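Putative polyketide synthase (Brevibacillus brevis, PDB 6HP2) probably takes part in making the antibiotic polyketide bacillaene, this chain being the O-methyltransferase domain of the synthase, bound to S-adenosyl-L-homocysteine. Local coordinates at residues 123-129 with 149-155; 200-206 with 218-224; 112-117 with 330-334. All blocks are in the same frame, centred on the assembly; numbering follows the deposited sequence.

In the fold
Contact 3 spans most of the chain. It opens at the end of helix 108-116 and closes only after helix 316-326, where loop 330-334 packs back on helix 108-116. Both other contacts fall within this span and follow one another in series. Contact 1 closes first, over the beta-alpha-beta unit of strand 121-126, helix 129-141 and strand 148-152, at one edge of the mixed sheet. Contact 2 then closes a short loop holding a two-stranded hairpin, joining the end of strand 194-203 to the start of helix 221-230. Contacts 1 and 2 reach the same sheet, their centres about 26 Å apart; contacts 2 and 3 lie on opposite sides of the chain's centre.

Contact 1 of 3, residues 123-129 with 149-155; sequences HGFTITK and KIFNKDS. With SAH (S-adenosyl-L-homocysteine), chain B.
Strands 123-126 and 149-152 run parallel, their axes 4.6 Å apart at closest approach and 23° apart in direction, as the outer pair of a Rossmann-like methyltransferase sheet joined by a beta-alpha-beta crossover through helix 129-141. The register pairs H123 with K149, G124 with I150 and F125 with F151. G124 is gripped through both its backbone polar atoms: its N donates to K149 O, and its O accepts from F151 N at 2.7 Å. T126 N continues the ladder to F151 O at 3.0 Å, whereas the bond from K153 N to T126 O is weak.

H123, F125 and F151 form an aromatic cluster on one face of the sheet. The edge of the F151 ring is directed at the face of H123, with planes at 88° and F151 CE1 4.0 Å from H123 CG; H123 ND1 is bonded to Y164. F125 meets F151 obliquely. Over one face of F125 lies K153 CB, 3.7 Å from the ring centroid, a CH-pi contact.

Beyond the strand ends the two loops bind S-adenosyl-L-homocysteine. T128 OG1 is hydrogen-bonded to ribose O2'. At the adenine, SAH N6 donates to D154 OD1 at 3.0 Å; with D154 CG anti to the backbone N (chi1 175°), the carboxylate lies beside I127 CD1. D154 OD1 is also bonded to S156 OG. The neighbouring backbone reads the ring nitrogen, S155 N donating to SAH N1 at 2.9 Å in a nearly straight bond.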
loop_
_atom_site.group_PDB
_atom_site.type_symbol
_atom_site.label_atom_id
_atom_site.label_comp_id
_atom_site.label_asym_id
_atom_site.label_seq_id
_atom_site.Cartn_x
_atom_site.Cartn_y
_atom_site.Cartn_z
ATOM N N HIS A 123 3.163 3.476 -15.070
ATOM C CA HIS A 123 3.711 4.748 -14.634
ATOM C C HIS A 123 3.809 4.747 -13.107
ATOM O O HIS A 123 2.912 4.236 -12.436
ATOM C CB HIS A 123 2.815 5.919 -15.030
ATOM C CG HIS A 123 2.868 6.276 -16.472
ATOM N ND1 HIS A 123 1.959 7.147 -17.045
ATOM C CD2 HIS A 123 3.730 5.910 -17.453
ATOM C CE1 HIS A 123 2.270 7.304 -18.319
ATOM N NE2 HIS A 123 3.339 6.568 -18.589
ATOM N N GLY A 124 4.913 5.270 -12.578
ATOM C CA GLY A 124 5.035 5.571 -11.151
ATOM C C GLY A 124 5.366 7.026 -10.872
ATOM O O GLY A 124 6.060 7.687 -11.648
ATOM N N PHE A 125 4.823 7.533 -9.754
ATOM C CA PHE A 125 5.181 8.811 -9.176
ATOM C C PHE A 125 5.836 8.482 -7.830
ATOM O O PHE A 125 5.293 7.675 -7.052
ATOM C CB PHE A 125 3.993 9.724 -8.904
ATOM C CG PHE A 125 3.558 10.602 -10.033
ATOM C CD1 PHE A 125 3.823 10.295 -11.351
ATOM C CD2 PHE A 125 2.905 11.804 -9.749
ATOM C CE1 PHE A 125 3.439 11.100 -12.326
ATOM C CE2 PHE A 125 2.498 12.625 -10.760
ATOM C CZ PHE A 125 2.781 12.273 -12.053
ATOM N N THR A 126 6.983 9.115 -7.553
ATOM C CA THR A 126 7.511 9.157 -6.206
ATOM C C THR A 126 8.097 10.526 -5.944
ATOM O O THR A 126 8.762 11.105 -6.806
ATOM C CB THR A 126 8.566 8.100 -5.935
ATOM O OG1 THR A 126 9.041 8.279 -4.586
ATOM C CG2 THR A 126 9.721 8.141 -6.944
ATOM N N ILE A 127 7.805 11.078 -4.763
ATOM C CA ILE A 127 8.281 12.425 -4.454
ATOM C C ILE A 127 9.737 12.453 -4.041
ATOM O O ILE A 127 10.323 13.541 -3.957
ATOM C CB ILE A 127 7.405 13.047 -3.350
ATOM C CG1 ILE A 127 7.566 14.555 -3.350
ATOM C CG2 ILE A 127 7.725 12.413 -1.989
ATOM C CD1 ILE A 127 6.437 15.264 -2.685
ATOM N N THR A 128 10.341 11.294 -3.813
ATOM C CA THR A 128 11.751 11.176 -3.423
ATOM C C THR A 128 12.608 11.014 -4.677
ATOM O O THR A 128 12.527 10.000 -5.381
ATOM C CB THR A 128 11.921 9.977 -2.488
ATOM O OG1 THR A 128 10.901 10.011 -1.469
ATOM C CG2 THR A 128 13.307 9.964 -1.854
ATOM N N LYS A 129 13.427 12.021 -4.961
ATOM C CA LYS A 129 14.265 11.990 -6.150
ATOM C C LYS A 129 15.099 10.727 -6.219
ATOM O O LYS A 129 15.149 10.086 -7.270
ATOM C CB LYS A 129 15.160 13.223 -6.178
ATOM C CG LYS A 129 15.828 13.494 -7.511
ATOM C CD LYS A 129 16.408 14.917 -7.540
ATOM C CE LYS A 129 16.819 15.342 -8.943
ATOM N NZ LYS A 129 18.105 14.725 -9.360
ATOM N N LYS A 149 7.838 3.763 -16.674
ATOM C CA LYS A 149 8.527 5.021 -16.477
ATOM C C LYS A 149 8.151 5.558 -15.099
ATOM O O LYS A 149 6.975 5.522 -14.704
ATOM C CB LYS A 149 8.182 6.044 -17.546
ATOM C CG LYS A 149 9.063 7.299 -17.487
ATOM C CD LYS A 149 8.715 8.281 -18.596
ATOM C CE LYS A 149 9.704 9.442 -18.645
ATOM N NZ LYS A 149 9.462 10.348 -19.805
ATOM N N ILE A 150 9.146 6.086 -14.383
ATOM C CA ILE A 150 8.900 6.651 -13.054
ATOM C C ILE A 150 9.229 8.133 -13.061
ATOM O O ILE A 150 10.247 8.550 -13.627
ATOM C CB ILE A 150 9.719 5.916 -11.980
ATOM C CG1 ILE A 150 9.152 4.502 -11.846
ATOM C CG2 ILE A 150 9.663 6.678 -10.661
ATOM C CD1 ILE A 150 10.074 3.535 -11.117
ATOM N N PHE A 151 8.369 8.925 -12.440
ATOM C CA PHE A 151 8.503 10.386 -12.420
ATOM C C PHE A 151 8.725 10.858 -10.973
ATOM O O PHE A 151 8.097 10.356 -10.062
ATOM C CB PHE A 151 7.243 11.098 -12.961
ATOM C CG PHE A 151 6.806 10.633 -14.310
ATOM C CD1 PHE A 151 5.925 9.582 -14.426
ATOM C CD2 PHE A 151 7.224 11.280 -15.443
ATOM C CE1 PHE A 151 5.501 9.137 -15.672
ATOM C CE2 PHE A 151 6.808 10.852 -16.714
ATOM C CZ PHE A 151 5.917 9.781 -16.817
ATOM N N ASN A 152 9.641 11.801 -10.765
ATOM C CA ASN A 152 9.895 12.420 -9.458
ATOM C C ASN A 152 8.884 13.555 -9.318
ATOM O O ASN A 152 9.145 14.686 -9.709
ATOM C CB ASN A 152 11.330 12.949 -9.382
ATOM C CG ASN A 152 11.613 13.556 -8.014
ATOM O OD1 ASN A 152 10.929 13.233 -6.983
ATOM N ND2 ASN A 152 12.489 14.433 -7.977
ATOM N N LYS A 153 7.671 13.246 -8.861
ATOM C CA LYS A 153 6.585 14.209 -8.852
ATOM C C LYS A 153 5.731 13.984 -7.607
ATOM O O LYS A 153 5.765 12.915 -6.989
ATOM C CB LYS A 153 5.666 14.064 -10.085
ATOM C CG LYS A 153 6.307 14.479 -11.429
ATOM C CD LYS A 153 6.776 15.893 -11.454
ATOM C CE LYS A 153 7.469 16.223 -12.782
ATOM N NZ LYS A 153 8.094 17.575 -12.762
ATOM N N ASP A 154 4.925 14.986 -7.294
ATOM C CA ASP A 154 4.080 15.034 -6.093
ATOM C C ASP A 154 2.629 14.720 -6.529
ATOM O O ASP A 154 2.006 15.477 -7.269
ATOM C CB ASP A 154 4.211 16.410 -5.451
ATOM C CG ASP A 154 3.281 16.604 -4.247
ATOM O OD1 ASP A 154 2.349 15.809 -3.981
ATOM O OD2 ASP A 154 3.494 17.597 -3.536
ATOM N N SER A 155 2.127 13.562 -6.111
ATOM C CA SER A 155 0.840 13.078 -6.565
ATOM C C SER A 155 -0.330 13.924 -6.050
ATOM O O SER A 155 -1.465 13.727 -6.512
ATOM C CB SER A 155 0.651 11.650 -6.107
ATOM O OG SER A 155 1.606 10.796 -6.605
HETATM N N SAH B . 4.418 1.693 -2.564
HETATM C CA SAH B . 5.833 1.436 -2.318
HETATM C CB SAH B . 6.462 2.498 -1.425
HETATM C CG SAH B . 5.687 2.849 -0.167
HETATM S SD SAH B . 6.647 3.965 0.898
HETATM C C SAH B . 5.952 0.061 -1.708
HETATM O O SAH B . 7.058 -0.405 -1.432
HETATM O OXT SAH B . 4.936 -0.595 -1.505
HETATM C "C5'" SAH B . 5.746 5.487 0.524
HETATM C "C4'" SAH B . 6.000 5.978 -0.899
HETATM O "O4'" SAH B . 5.129 7.103 -1.154
HETATM C "C3'" SAH B . 7.440 6.569 -1.058
HETATM O "O3'" SAH B . 7.893 6.086 -2.332
HETATM C "C2'" SAH B . 7.277 8.087 -1.077
HETATM O "O2'" SAH B . 8.227 8.780 -1.831
HETATM C "C1'" SAH B . 5.863 8.196 -1.689
HETATM N N9 SAH B . 5.154 9.451 -1.453
HETATM C C8 SAH B . 4.837 10.036 -0.260
HETATM N N7 SAH B . 4.237 11.195 -0.547
HETATM C C5 SAH B . 4.119 11.318 -1.891
HETATM C C6 SAH B . 3.596 12.294 -2.729
HETATM N N6 SAH B . 2.983 13.397 -2.303
HETATM N N1 SAH B . 3.628 12.092 -4.078
HETATM C C2 SAH B . 4.262 10.989 -4.620
HETATM N N3 SAH B . 4.804 10.049 -3.781
HETATM C C4 SAH B . 4.770 10.237 -2.456
#

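Contact 2 of 3, residues 200-206 with 218-224; sequences DYIANTR and IPTVQEW
I218 ends the short strand 216-218 against the last residues of strand 194-203, its CG2 3.7 Å from Y201 CB and also touching the methyl of A203. The motif is a capped helix N terminus, the T220/E223 capping box, beside the end of a strand of the Rossmann-like sheet: the chain leaves that sheet, makes the hairpin of strands 209-211 and 216-218, and returns to begin helix 221-230 beside the strand it left. CD1 of I218 meets Y201 CB as well, so both branches touch Y201.

P219 supplies the carbonyl for the single backbone bridge of A203 with T220. A203 N donates to P219 O at 2.9 Å, with 167° at the hydrogen.

T220 is the N-cap of the helix. In the capping box E223 N donates to T220 OG1 and T220 N to E223 OE1, both at 3.0 Å, so each residue satisfies the other's backbone N-H. The chi1 of 65° sets OG1 between T220's own N and carbonyl carbon and sends CG2 toward T205 O. A water also links T220 OG1 to R206 O.

V221 places CG2 3.6 Å from I202 CG2. Its N makes a weak bond to A203 O; a second water joins V221 N, A203 O and T205 O.

W224, one turn into the helix, brings its indole back to the strand. I202 CG1 meets the ring obliquely, D200 OD2 lies in plane at its edge, and F289 of strand 284-293 also meets it. W224 NE1 donates to Y201 O at 3.0 Å, with the oxygen 19° out of the indole plane.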
loop_
_atom_site.group_PDB
_atom_site.type_symbol
_atom_site.label_atom_id
_atom_site.label_comp_id
_atom_site.label_asym_id
_atom_site.label_seq_id
_atom_site.Cartn_x
_atom_site.Cartn_y
_atom_site.Cartn_z
ATOM N N ASP A 200 -3.642 1.244 3.302
ATOM C CA ASP A 200 -3.642 2.526 3.993
ATOM C C ASP A 200 -4.239 2.370 5.384
ATOM O O ASP A 200 -4.792 1.319 5.760
ATOM C CB ASP A 200 -4.395 3.576 3.191
ATOM C CG ASP A 200 -3.665 4.889 3.110
ATOM O OD1 ASP A 200 -3.109 5.317 4.124
ATOM O OD2 ASP A 200 -3.704 5.516 2.009
ATOM N N TYR A 201 -4.081 3.429 6.155
ATOM C CA TYR A 201 -4.610 3.482 7.518
ATOM C C TYR A 201 -5.958 4.184 7.664
ATOM O O TYR A 201 -6.270 5.172 6.984
ATOM C CB TYR A 201 -3.598 4.165 8.422
ATOM C CG TYR A 201 -2.407 3.354 8.761
ATOM C CD1 TYR A 201 -2.521 2.253 9.611
ATOM C CD2 TYR A 201 -1.113 3.691 8.287
ATOM C CE1 TYR A 201 -1.415 1.534 9.968
ATOM C CE2 TYR A 201 -0.008 2.943 8.680
ATOM C CZ TYR A 201 -0.166 1.858 9.477
ATOM O OH TYR A 201 0.932 1.075 9.883
ATOM N N ILE A 202 -6.755 3.655 8.573
ATOM C CA ILE A 202 -7.990 4.290 9.032
ATOM C C ILE A 202 -7.838 4.606 10.529
ATOM O O ILE A 202 -7.434 3.733 11.322
ATOM C CB ILE A 202 -9.199 3.375 8.813
ATOM C CG1 ILE A 202 -9.343 3.012 7.340
ATOM C CG2 ILE A 202 -10.484 3.990 9.390
ATOM C CD1 ILE A 202 -10.413 1.910 7.131
ATOM N N ALA A 203 -8.219 5.816 10.930
ATOM C CA ALA A 203 -8.153 6.180 12.336
ATOM C C ALA A 203 -9.504 5.824 12.962
ATOM O O ALA A 203 -10.554 6.194 12.428
ATOM C CB ALA A 203 -7.824 7.659 12.496
ATOM N N ASN A 204 -9.480 5.103 14.081
ATOM C CA ASN A 204 -10.698 4.676 14.782
ATOM C C ASN A 204 -11.123 5.632 15.873
ATOM O O ASN A 204 -11.826 5.247 16.807
ATOM C CB ASN A 204 -10.483 3.277 15.332
ATOM C CG ASN A 204 -10.253 2.298 14.227
ATOM O OD1 ASN A 204 -11.013 2.327 13.222
ATOM N ND2 ASN A 204 -9.170 1.527 14.289
ATOM N N THR A 205 -10.773 6.887 15.722
ATOM C CA THR A 205 -10.990 7.936 16.685
ATOM C C THR A 205 -11.983 8.945 16.127
ATOM O O THR A 205 -12.325 8.967 14.945
ATOM C CB THR A 205 -9.643 8.600 17.001
ATOM O OG1 THR A 205 -8.955 8.815 15.759
ATOM C CG2 THR A 205 -8.815 7.714 17.858
ATOM N N ARG A 206 -12.461 9.809 17.002
ATOM C CA ARG A 206 -13.414 10.818 16.573
ATOM C C ARG A 206 -12.776 11.830 15.634
ATOM O O ARG A 206 -13.447 12.318 14.721
ATOM C CB ARG A 206 -13.997 11.528 17.788
ATOM C CG ARG A 206 -14.996 10.680 18.548
ATOM C CD ARG A 206 -15.681 11.512 19.614
ATOM N NE ARG A 206 -16.648 10.748 20.385
ATOM C CZ ARG A 206 -17.299 11.235 21.436
ATOM N NH1 ARG A 206 -17.070 12.481 21.833
ATOM N NH2 ARG A 206 -18.172 10.476 22.090
ATOM N N ILE A 218 -3.873 10.640 9.132
ATOM C CA ILE A 218 -4.697 9.453 8.926
ATOM C C ILE A 218 -6.151 9.839 9.109
ATOM O O ILE A 218 -6.528 10.197 10.207
ATOM C CB ILE A 218 -4.292 8.319 9.871
ATOM C CG1 ILE A 218 -2.841 7.924 9.610
ATOM C CG2 ILE A 218 -5.227 7.145 9.776
ATOM C CD1 ILE A 218 -2.266 6.980 10.679
ATOM N N PRO A 219 -6.981 9.755 8.074
ATOM C CA PRO A 219 -8.390 10.148 8.206
ATOM C C PRO A 219 -9.165 9.151 9.028
ATOM O O PRO A 219 -8.838 7.967 9.067
ATOM C CB PRO A 219 -8.904 10.152 6.742
ATOM C CG PRO A 219 -7.627 10.205 5.893
ATOM C CD PRO A 219 -6.621 9.438 6.662
ATOM N N THR A 220 -10.207 9.659 9.700
ATOM C CA THR A 220 -11.130 8.808 10.404
ATOM C C THR A 220 -11.993 8.001 9.438
ATOM O O THR A 220 -12.047 8.253 8.235
ATOM C CB THR A 220 -12.063 9.662 11.271
ATOM O OG1 THR A 220 -12.868 10.470 10.397
ATOM C CG2 THR A 220 -11.271 10.580 12.218
ATOM N N VAL A 221 -12.775 7.084 10.012
ATOM C CA VAL A 221 -13.784 6.354 9.229
ATOM C C VAL A 221 -14.666 7.332 8.459
ATOM O O VAL A 221 -14.845 7.220 7.256
ATOM C CB VAL A 221 -14.634 5.475 10.162
ATOM C CG1 VAL A 221 -15.848 4.909 9.429
ATOM C CG2 VAL A 221 -13.757 4.366 10.769
ATOM N N GLN A 222 -15.260 8.293 9.165
ATOM C CA GLN A 222 -16.185 9.197 8.534
ATOM C C GLN A 222 -15.505 10.030 7.461
ATOM O O GLN A 222 -16.105 10.313 6.417
ATOM C CB GLN A 222 -16.850 10.091 9.606
ATOM C CG GLN A 222 -17.948 10.958 9.031
ATOM C CD GLN A 222 -19.131 10.137 8.445
ATOM O OE1 GLN A 222 -19.471 9.053 8.932
ATOM N NE2 GLN A 222 -19.741 10.663 7.382
ATOM N N GLU A 223 -14.265 10.452 7.699
ATOM C CA GLU A 223 -13.562 11.248 6.704
ATOM C C GLU A 223 -13.261 10.418 5.451
ATOM O O GLU A 223 -13.297 10.941 4.340
ATOM C CB GLU A 223 -12.260 11.855 7.307
ATOM C CG GLU A 223 -12.500 12.933 8.309
ATOM C CD GLU A 223 -11.214 13.420 8.998
ATOM O OE1 GLU A 223 -10.273 12.618 9.162
ATOM O OE2 GLU A 223 -11.162 14.603 9.359
ATOM N N TRP A 224 -12.960 9.124 5.607
ATOM C CA TRP A 224 -12.711 8.275 4.449
ATOM C C TRP A 224 -13.967 8.078 3.622
ATOM O O TRP A 224 -13.938 8.154 2.387
ATOM C CB TRP A 224 -12.185 6.910 4.918
ATOM C CG TRP A 224 -10.713 6.811 5.017
ATOM C CD1 TRP A 224 -9.974 6.646 6.135
ATOM C CD2 TRP A 224 -9.799 6.705 3.918
ATOM N NE1 TRP A 224 -8.645 6.486 5.811
ATOM C CE2 TRP A 224 -8.511 6.531 4.454
ATOM C CE3 TRP A 224 -9.954 6.771 2.528
ATOM C CZ2 TRP A 224 -7.355 6.446 3.663
ATOM C CZ3 TRP A 224 -8.786 6.670 1.729
ATOM C CH2 TRP A 224 -7.524 6.494 2.311
HETATM O O HOH W 1 -13.432 6.913 13.176
HETATM O O HOH W 2 -14.329 12.493 11.560
#

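Contact 3 of 3, residues 112-117 with 330-334; sequences QIAELY and PYPKQ
Aromatic and apolar contacts dominate, with the Y331 ring sandwiched between I113 and P332. I113 CG1 lies over one face, 3.6 Å from the ring centroid in a CH-pi contact; P332, which follows a cis peptide bond, covers the opposite face with CB. Q112 CB approaches in plane at the ring edge. The Y331 side chain extends away from its backbone N (chi1 179°), which carries the ring onto the helix. L116 CD2 fits between Y331 CD1 and K333 CE, 3.8 Å from the latter.

The hydrogen bond across the contact is Y117 OH to P330 O, at 2.6 Å, with the carbonyl oxygen in the plane of the Y117 ring at its edge and the donor 24° from the carbonyl plane. Two other polar ends have partners beyond the segments: Y331 OH is bonded to D109, and Q112 OE1 to Y44.

The loop after the last helix, 316-326, thus packs on helix 108-116 of the Rossmann-like methyltransferase fold, just ahead of strand 121-126, where I113 touches T122. F88 meets Y331 edge-to-face, F93 stacks on Y117, and P332 lies against R84 of helix 70-88, a ligand-binding residue.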
loop_
_atom_site.group_PDB
_atom_site.type_symbol
_atom_site.label_atom_id
_atom_site.label_comp_id
_atom_site.label_asym_id
_atom_site.label_seq_id
_atom_site.Cartn_x
_atom_site.Cartn_y
_atom_site.Cartn_z
ATOM N N GLN A 112 7.654 -4.994 -11.859
ATOM C CA GLN A 112 7.215 -6.390 -11.917
ATOM C C GLN A 112 5.916 -6.557 -12.718
ATOM O O GLN A 112 5.732 -7.592 -13.390
ATOM C CB GLN A 112 7.038 -6.971 -10.520
ATOM C CG GLN A 112 8.377 -7.250 -9.770
ATOM C CD GLN A 112 8.138 -7.773 -8.342
ATOM O OE1 GLN A 112 6.995 -7.784 -7.821
ATOM N NE2 GLN A 112 9.192 -8.175 -7.702
ATOM N N ILE A 113 4.983 -5.584 -12.632
ATOM C CA ILE A 113 3.747 -5.693 -13.430
ATOM C C ILE A 113 4.092 -5.653 -14.921
ATOM O O ILE A 113 3.544 -6.409 -15.740
ATOM C CB ILE A 113 2.729 -4.600 -13.065
ATOM C CG1 ILE A 113 2.185 -4.815 -11.675
ATOM C CG2 ILE A 113 1.595 -4.558 -14.110
ATOM C CD1 ILE A 113 1.417 -3.645 -11.156
ATOM N N ALA A 114 4.966 -4.724 -15.301
ATOM C CA ALA A 114 5.360 -4.603 -16.699
ATOM C C ALA A 114 6.097 -5.845 -17.181
ATOM O O ALA A 114 5.934 -6.275 -18.338
ATOM C CB ALA A 114 6.238 -3.368 -16.892
ATOM N N GLU A 115 6.921 -6.437 -16.321
ATOM C CA GLU A 115 7.638 -7.638 -16.732
ATOM C C GLU A 115 6.678 -8.804 -16.905
ATOM O O GLU A 115 6.761 -9.557 -17.883
ATOM C CB GLU A 115 8.712 -8.017 -15.723
ATOM C CG GLU A 115 9.998 -7.301 -15.824
ATOM C CD GLU A 115 11.082 -7.987 -14.990
ATOM O OE1 GLU A 115 12.108 -8.413 -15.559
ATOM O OE2 GLU A 115 10.890 -8.107 -13.767
ATOM N N LEU A 116 5.782 -8.996 -15.938
ATOM C CA LEU A 116 4.885 -10.146 -15.979
ATOM C C LEU A 116 3.813 -10.016 -17.066
ATOM O O LEU A 116 3.310 -11.037 -17.561
ATOM C CB LEU A 116 4.230 -10.328 -14.612
ATOM C CG LEU A 116 3.497 -11.622 -14.295
ATOM C CD1 LEU A 116 4.283 -12.854 -14.698
ATOM C CD2 LEU A 116 3.189 -11.645 -12.797
ATOM N N TYR A 117 3.437 -8.786 -17.436
ATOM C CA TYR A 117 2.313 -8.520 -18.359
ATOM C C TYR A 117 2.860 -7.584 -19.426
ATOM O O TYR A 117 2.646 -6.358 -19.375
ATOM C CB TYR A 117 1.098 -7.934 -17.621
ATOM C CG TYR A 117 0.490 -8.949 -16.686
ATOM C CD1 TYR A 117 -0.212 -10.039 -17.186
ATOM C CD2 TYR A 117 0.632 -8.839 -15.294
ATOM C CE1 TYR A 117 -0.746 -11.014 -16.328
ATOM C CE2 TYR A 117 0.133 -9.791 -14.441
ATOM C CZ TYR A 117 -0.562 -10.852 -14.937
ATOM O OH TYR A 117 -1.105 -11.797 -14.101
ATOM N N PRO A 330 -3.137 -13.471 -9.684
ATOM C CA PRO A 330 -2.456 -12.991 -10.914
ATOM C C PRO A 330 -1.185 -12.162 -10.673
ATOM O O PRO A 330 -0.397 -11.954 -11.617
ATOM C CB PRO A 330 -3.521 -12.099 -11.588
ATOM C CG PRO A 330 -4.382 -11.635 -10.435
ATOM C CD PRO A 330 -4.412 -12.809 -9.445
ATOM N N TYR A 331 -0.968 -11.656 -9.472
ATOM C CA TYR A 331 0.137 -10.718 -9.248
ATOM C C TYR A 331 0.289 -10.430 -7.771
ATOM O O TYR A 331 -0.714 -10.235 -7.114
ATOM C CB TYR A 331 -0.123 -9.381 -9.987
ATOM C CG TYR A 331 1.026 -8.446 -9.693
ATOM C CD1 TYR A 331 2.216 -8.529 -10.385
ATOM C CD2 TYR A 331 0.906 -7.528 -8.687
ATOM C CE1 TYR A 331 3.284 -7.699 -10.046
ATOM C CE2 TYR A 331 1.959 -6.711 -8.320
ATOM C CZ TYR A 331 3.147 -6.811 -8.993
ATOM O OH TYR A 331 4.171 -6.007 -8.604
ATOM N N PRO A 332 1.496 -10.375 -7.214
ATOM C CA PRO A 332 2.777 -10.783 -7.818
ATOM C C PRO A 332 2.912 -12.284 -7.750
ATOM O O PRO A 332 2.013 -12.928 -7.248
ATOM C CB PRO A 332 3.844 -10.106 -6.941
ATOM C CG PRO A 332 3.119 -9.266 -5.925
ATOM C CD PRO A 332 1.685 -9.764 -5.876
ATOM N N LYS A 333 4.028 -12.820 -8.227
ATOM C CA LYS A 333 4.419 -14.210 -8.029
ATOM C C LYS A 333 5.474 -14.289 -6.928
ATOM O O LYS A 333 6.266 -13.363 -6.737
ATOM C CB LYS A 333 4.974 -14.813 -9.328
ATOM C CG LYS A 333 4.095 -14.588 -10.552
ATOM C CD LYS A 333 2.727 -15.261 -10.431
ATOM C CE LYS A 333 1.841 -14.961 -11.646
ATOM N NZ LYS A 333 0.635 -15.861 -11.799
ATOM N N GLN A 334 5.490 -15.399 -6.201
ATOM C CA GLN A 334 6.516 -15.605 -5.185
ATOM C C GLN A 334 7.816 -16.024 -5.858
ATOM O O GLN A 334 7.796 -16.721 -6.874
ATOM C CB GLN A 334 6.084 -16.670 -4.181
ATOM C CG GLN A 334 4.930 -16.246 -3.300
ATOM C CD GLN A 334 5.387 -15.403 -2.110
ATOM O OE1 GLN A 334 6.564 -14.986 -2.006
ATOM N NE2 GLN A 334 4.467 -15.118 -1.235
#